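Local coordinates for HTH-type transcriptional regulator TreR (Bacillus subtilis, PDB 2OGG), which represses transcription of the trePA (trehalose) operon and binds trehalose-6-phosphate, here represented by its effector-binding domain, at residues A[10-21]-A[35-45]. Numbering follows the deposited sequence.
Sequences KTTVHKFGLEPP and DDIWEVIRSRK. With GOL (glycerol), chain E; SO4 (sulfate ion), chain D; SO4 (sulfate ion), chain C.
The CD1 methyl of Leu-18 lies over one face of the Trp-38 indole, 4.0 Å from the centroid of its five-membered ring, a CH-pi contact. Leu-18 CB meets CE3 of Trp-38 at 3.7 Å. CG of Leu-18, anti to the backbone N (chi1 177°), carries the branch across. Trp-38 NE1 is hydrogen-bonded to the carbonyl of Val-63. Phe-16 follows on the same face of the sheet. Its ring is nearly parallel to the indole, with planes at 9°, but the two barely overlap. The Phe-16 ring edge instead takes Val-40, with CD1 3.7 Å from CG2.

Strands 11-19 and 37-45 run antiparallel in the UTRA domain, and 11-19 is an outermost strand of the chain's sheet. A classic beta bulge interrupts the pairing: His-14 N (2.7 Å) and Lys-15 N (3.3 Å) both donate to Ile-41 O. Beside it, His-14 NE2 and Ser-43 OG share a hydrogen bond of 3.0 Å. Farther along, Lys-10 O accepts from Lys-45 N at 2.8 Å. The two NZ atoms, like charges, lie close and share a water through weak bonds.

Arg-42 and Arg-44 converge on a sulfate, probably from the crystallisation liquor, which Ser-74, Ile-75 and Tyr-76 also bind. Arg-42 grips sulfate O4 edge-on through NH1 and NH2. Arg-44 NH2 reaches sulfate O3 at 2.9 Å. Asp-56 and Asp-54 form salt bridges with Arg-42 and Arg-44, respectively. The sulfate may mark where the phosphate of trehalose-6-phosphate sits.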
loop_
_atom_site.group_PDB
_atom_site.type_symbol
_atom_site.label_atom_id
_atom_site.label_comp_id
_atom_site.label_asym_id
_atom_site.label_seq_id
_atom_site.Cartn_x
_atom_site.Cartn_y
_atom_site.Cartn_z
ATOM N N LYS A 10 20.028 -0.102 22.765
ATOM C CA LYS A 10 19.542 -1.147 23.684
ATOM C C LYS A 10 18.025 -1.162 23.920
ATOM O O LYS A 10 17.389 -0.124 23.992
ATOM C CB LYS A 10 20.286 -1.067 25.024
ATOM C CG LYS A 10 20.272 -2.356 25.843
ATOM C CD LYS A 10 21.022 -2.197 27.168
ATOM C CE LYS A 10 20.136 -1.559 28.240
ATOM N NZ LYS A 10 20.938 -0.954 29.351
ATOM N N THR A 11 17.499 -2.342 24.225
ATOM C CA THR A 11 16.073 -2.547 24.452
ATOM C C THR A 11 15.875 -3.143 25.848
ATOM O O THR A 11 16.306 -4.264 26.123
ATOM C CB THR A 11 15.504 -3.549 23.390
ATOM O OG1 THR A 11 15.353 -2.877 22.139
ATOM C CG2 THR A 11 14.139 -4.130 23.811
ATOM N N THR A 12 15.025 -2.503 26.635
ATOM C CA THR A 12 14.811 -2.892 28.011
ATOM C C THR A 12 13.366 -3.294 28.208
ATOM O O THR A 12 12.463 -2.478 28.003
ATOM C CB THR A 12 15.051 -1.724 28.913
ATOM O OG1 THR A 12 16.343 -1.179 28.635
ATOM C CG2 THR A 12 14.921 -2.136 30.379
ATOM N N VAL A 13 13.162 -4.493 28.753
ATOM C CA VAL A 13 11.831 -5.023 29.016
ATOM C C VAL A 13 11.409 -4.641 30.420
ATOM O O VAL A 13 11.980 -5.120 31.390
ATOM C CB VAL A 13 11.821 -6.540 28.883
ATOM C CG1 VAL A 13 10.494 -7.106 29.304
ATOM C CG2 VAL A 13 12.146 -6.921 27.451
ATOM N N HIS A 14 10.397 -3.783 30.528
ATOM C CA HIS A 14 9.977 -3.283 31.839
ATOM C C HIS A 14 8.906 -4.150 32.435
ATOM O O HIS A 14 9.043 -4.577 33.551
ATOM C CB HIS A 14 9.513 -1.829 31.770
ATOM C CG HIS A 14 10.604 -0.875 31.403
ATOM N ND1 HIS A 14 11.502 -0.377 32.327
ATOM C CD2 HIS A 14 11.003 -0.403 30.197
ATOM C CE1 HIS A 14 12.386 0.383 31.708
ATOM N NE2 HIS A 14 12.155 0.315 30.406
ATOM N N LYS A 15 7.808 -4.357 31.719
ATOM C CA LYS A 15 6.792 -5.322 32.159
ATOM C C LYS A 15 6.727 -6.420 31.119
ATOM O O LYS A 15 6.753 -6.141 29.929
ATOM C CB LYS A 15 5.407 -4.684 32.234
ATOM C CG LYS A 15 5.279 -3.549 33.197
ATOM C CD LYS A 15 3.819 -3.269 33.467
ATOM C CE LYS A 15 3.626 -2.659 34.841
ATOM N NZ LYS A 15 2.184 -2.476 35.131
ATOM N N PHE A 16 6.344 -7.603 31.557
ATOM C CA PHE A 16 6.146 -8.715 30.657
ATOM C C PHE A 16 5.380 -9.743 31.452
ATOM O O PHE A 16 5.703 -10.016 32.626
ATOM C CB PHE A 16 7.491 -9.263 30.215
ATOM C CG PHE A 16 7.427 -10.613 29.572
ATOM C CD1 PHE A 16 6.921 -10.762 28.302
ATOM C CD2 PHE A 16 8.118 -11.669 30.110
ATOM C CE1 PHE A 16 6.994 -11.979 27.646
ATOM C CE2 PHE A 16 8.215 -12.874 29.433
ATOM C CZ PHE A 16 7.677 -13.013 28.196
ATOM N N GLY A 17 4.274 -10.211 30.890
ATOM C CA GLY A 17 3.363 -11.053 31.675
ATOM C C GLY A 17 2.185 -11.527 30.874
ATOM O O GLY A 17 2.069 -11.170 29.701
ATOM N N LEU A 18 1.542 -12.569 31.399
ATOM C CA LEU A 18 0.415 -13.243 30.753
ATOM C C LEU A 18 -0.741 -13.226 31.778
ATOM O O LEU A 18 -0.688 -13.893 32.814
ATOM C CB LEU A 18 0.793 -14.686 30.408
ATOM C CG LEU A 18 -0.304 -15.572 29.785
ATOM C CD1 LEU A 18 -0.727 -15.035 28.428
ATOM C CD2 LEU A 18 0.116 -17.044 29.648
ATOM N N GLU A 19 -1.771 -12.440 31.487
ATOM C CA GLU A 19 -2.875 -12.250 32.401
ATOM C C GLU A 19 -4.117 -12.035 31.573
ATOM O O GLU A 19 -4.010 -11.750 30.378
ATOM C CB GLU A 19 -2.614 -10.983 33.216
ATOM C CG GLU A 19 -1.648 -11.152 34.374
ATOM C CD GLU A 19 -1.324 -9.824 35.024
ATOM O OE1 GLU A 19 -0.842 -8.925 34.293
ATOM O OE2 GLU A 19 -1.638 -9.660 36.233
ATOM N N PRO A 20 -5.299 -12.056 32.217
ATOM C CA PRO A 20 -6.505 -11.530 31.552
ATOM C C PRO A 20 -6.331 -10.019 31.238
ATOM O O PRO A 20 -5.678 -9.299 31.987
ATOM C CB PRO A 20 -7.603 -11.711 32.622
ATOM C CG PRO A 20 -7.024 -12.652 33.648
ATOM C CD PRO A 20 -5.548 -12.377 33.632
ATOM N N PRO A 21 -7.025 -9.513 30.216
ATOM C CA PRO A 21 -6.927 -8.096 29.847
ATOM C C PRO A 21 -7.551 -7.053 30.817
ATOM O O PRO A 21 -8.623 -7.283 31.384
ATOM C CB PRO A 21 -7.616 -8.049 28.489
ATOM C CG PRO A 21 -8.576 -9.168 28.537
ATOM C CD PRO A 21 -7.953 -10.255 29.350
ATOM N N ASP A 35 -9.785 -14.424 28.112
ATOM C CA ASP A 35 -8.787 -14.547 27.074
ATOM C C ASP A 35 -7.459 -14.249 27.741
ATOM O O ASP A 35 -7.367 -13.330 28.543
ATOM C CB ASP A 35 -9.028 -13.508 25.978
ATOM C CG ASP A 35 -10.107 -13.927 24.990
ATOM O OD1 ASP A 35 -10.147 -15.129 24.607
ATOM O OD2 ASP A 35 -10.841 -13.023 24.515
ATOM N N ASP A 36 -6.465 -15.088 27.505
ATOM C CA ASP A 36 -5.148 -14.860 28.074
ATOM C C ASP A 36 -4.344 -14.009 27.099
ATOM O O ASP A 36 -4.184 -14.365 25.929
ATOM C CB ASP A 36 -4.450 -16.190 28.374
ATOM C CG ASP A 36 -4.872 -16.780 29.721
ATOM O OD1 ASP A 36 -5.437 -16.024 30.549
ATOM O OD2 ASP A 36 -4.551 -17.967 29.991
ATOM N N ILE A 37 -3.864 -12.874 27.586
ATOM C CA ILE A 37 -3.216 -11.889 26.743
ATOM C C ILE A 37 -1.790 -11.696 27.230
ATOM O O ILE A 37 -1.560 -11.580 28.422
ATOM C CB ILE A 37 -3.950 -10.514 26.848
ATOM C CG1 ILE A 37 -5.373 -10.625 26.298
ATOM C CG2 ILE A 37 -3.193 -9.435 26.104
ATOM C CD1 ILE A 37 -5.410 -11.068 24.866
ATOM N N TRP A 38 -0.835 -11.674 26.310
ATOM C CA TRP A 38 0.544 -11.399 26.666
ATOM C C TRP A 38 0.648 -9.886 26.652
ATOM O O TRP A 38 -0.003 -9.253 25.819
ATOM C CB TRP A 38 1.453 -11.935 25.568
ATOM C CG TRP A 38 1.588 -13.404 25.543
ATOM C CD1 TRP A 38 1.215 -14.245 24.533
ATOM C CD2 TRP A 38 2.320 -14.204 26.483
ATOM N NE1 TRP A 38 1.665 -15.535 24.790
ATOM C CE2 TRP A 38 2.396 -15.516 25.947
ATOM C CE3 TRP A 38 3.061 -13.907 27.626
ATOM C CZ2 TRP A 38 3.104 -16.530 26.568
ATOM C CZ3 TRP A 38 3.781 -14.928 28.241
ATOM C CH2 TRP A 38 3.781 -16.216 27.725
ATOM N N GLU A 39 1.273 -9.301 27.675
ATOM C CA GLU A 39 1.596 -7.878 27.648
ATOM C C GLU A 39 3.105 -7.681 27.716
ATOM O O GLU A 39 3.766 -8.260 28.572
ATOM C CB GLU A 39 0.952 -7.159 28.820
ATOM C CG GLU A 39 1.708 -5.898 29.250
ATOM C CD GLU A 39 0.957 -5.057 30.294
ATOM O OE1 GLU A 39 0.775 -5.539 31.434
ATOM O OE2 GLU A 39 0.511 -3.927 29.963
ATOM N N VAL A 40 3.667 -6.925 26.788
ATOM C CA VAL A 40 5.105 -6.615 26.863
ATOM C C VAL A 40 5.298 -5.104 26.776
ATOM O O VAL A 40 4.733 -4.437 25.884
ATOM C CB VAL A 40 5.878 -7.240 25.704
ATOM C CG1 VAL A 40 7.396 -7.049 25.902
ATOM C CG2 VAL A 40 5.507 -8.718 25.543
ATOM N N ILE A 41 5.945 -4.537 27.787
ATOM C CA ILE A 41 6.230 -3.123 27.758
ATOM C C ILE A 41 7.736 -2.890 27.766
ATOM O O ILE A 41 8.446 -3.301 28.695
ATOM C CB ILE A 41 5.514 -2.392 28.893
ATOM C CG1 ILE A 41 4.001 -2.402 28.659
ATOM C CG2 ILE A 41 6.016 -0.964 29.044
ATOM C CD1 ILE A 41 3.237 -1.882 29.851
ATOM N N ARG A 42 8.221 -2.212 26.736
ATOM C CA ARG A 42 9.664 -2.014 26.548
ATOM C C ARG A 42 9.982 -0.565 26.305
ATOM O O ARG A 42 9.219 0.127 25.631
ATOM C CB ARG A 42 10.135 -2.786 25.329
ATOM C CG ARG A 42 10.060 -4.256 25.513
ATOM C CD ARG A 42 10.355 -5.023 24.237
ATOM N NE ARG A 42 9.303 -4.906 23.231
ATOM C CZ ARG A 42 9.496 -5.230 21.949
ATOM N NH1 ARG A 42 10.728 -5.531 21.521
ATOM N NH2 ARG A 42 8.530 -5.039 21.065
ATOM N N SER A 43 11.221 -0.199 26.583
ATOM C CA SER A 43 11.702 1.114 26.195
ATOM C C SER A 43 12.919 0.910 25.332
ATOM O O SER A 43 13.571 -0.129 25.443
ATOM C CB SER A 43 12.063 1.957 27.432
ATOM O OG SER A 43 13.338 1.630 27.942
ATOM N N ARG A 44 13.180 1.855 24.425
ATOM C CA ARG A 44 14.342 1.785 23.550
ATOM C C ARG A 44 15.302 2.904 23.915
ATOM O O ARG A 44 14.933 4.069 23.868
ATOM C CB ARG A 44 13.935 1.982 22.090
ATOM C CG ARG A 44 12.712 1.238 21.650
ATOM C CD ARG A 44 13.054 -0.206 21.367
ATOM N NE ARG A 44 11.867 -0.943 20.951
ATOM C CZ ARG A 44 11.896 -2.110 20.318
ATOM N NH1 ARG A 44 13.059 -2.688 20.040
ATOM N NH2 ARG A 44 10.763 -2.698 19.961
ATOM N N LYS A 45 16.579 2.568 24.039
ATOM C CA LYS A 45 17.596 3.538 24.416
ATOM C C LYS A 45 18.460 3.801 23.188
ATOM O O LYS A 45 19.140 2.897 22.692
ATOM C CB LYS A 45 18.437 2.987 25.586
ATOM C CG LYS A 45 19.548 3.896 26.118
ATOM C CD LYS A 45 20.207 3.247 27.331
ATOM C CE LYS A 45 21.639 3.732 27.554
ATOM N NZ LYS A 45 22.405 2.806 28.449
HETATM C C1 GOL E . -3.974 -6.975 29.731
HETATM O O1 GOL E . -4.303 -5.676 30.182
HETATM C C2 GOL E . -2.837 -7.563 30.561
HETATM O O2 GOL E . -3.086 -7.315 31.931
HETATM C C3 GOL E . -2.700 -9.065 30.284
HETATM O O3 GOL E . -1.341 -9.493 30.234
HETATM S S SO4 D . -6.858 -18.580 26.341
HETATM O O1 SO4 D . -6.964 -17.177 25.928
HETATM O O2 SO4 D . -7.035 -19.422 25.152
HETATM O O3 SO4 D . -5.535 -18.863 26.922
HETATM O O4 SO4 D . -7.896 -18.851 27.342
HETATM S S SO4 C . 9.838 -5.533 17.589
HETATM O O1 SO4 C . 8.403 -5.331 17.446
HETATM O O2 SO4 C . 10.359 -6.362 16.520
HETATM O O3 SO4 C . 10.581 -4.290 17.486
HETATM O O4 SO4 C . 10.021 -6.180 18.874
HETATM O O HOH W 1 20.543 1.942 31.086
HETATM O O HOH W 2 0.792 -8.629 32.214
#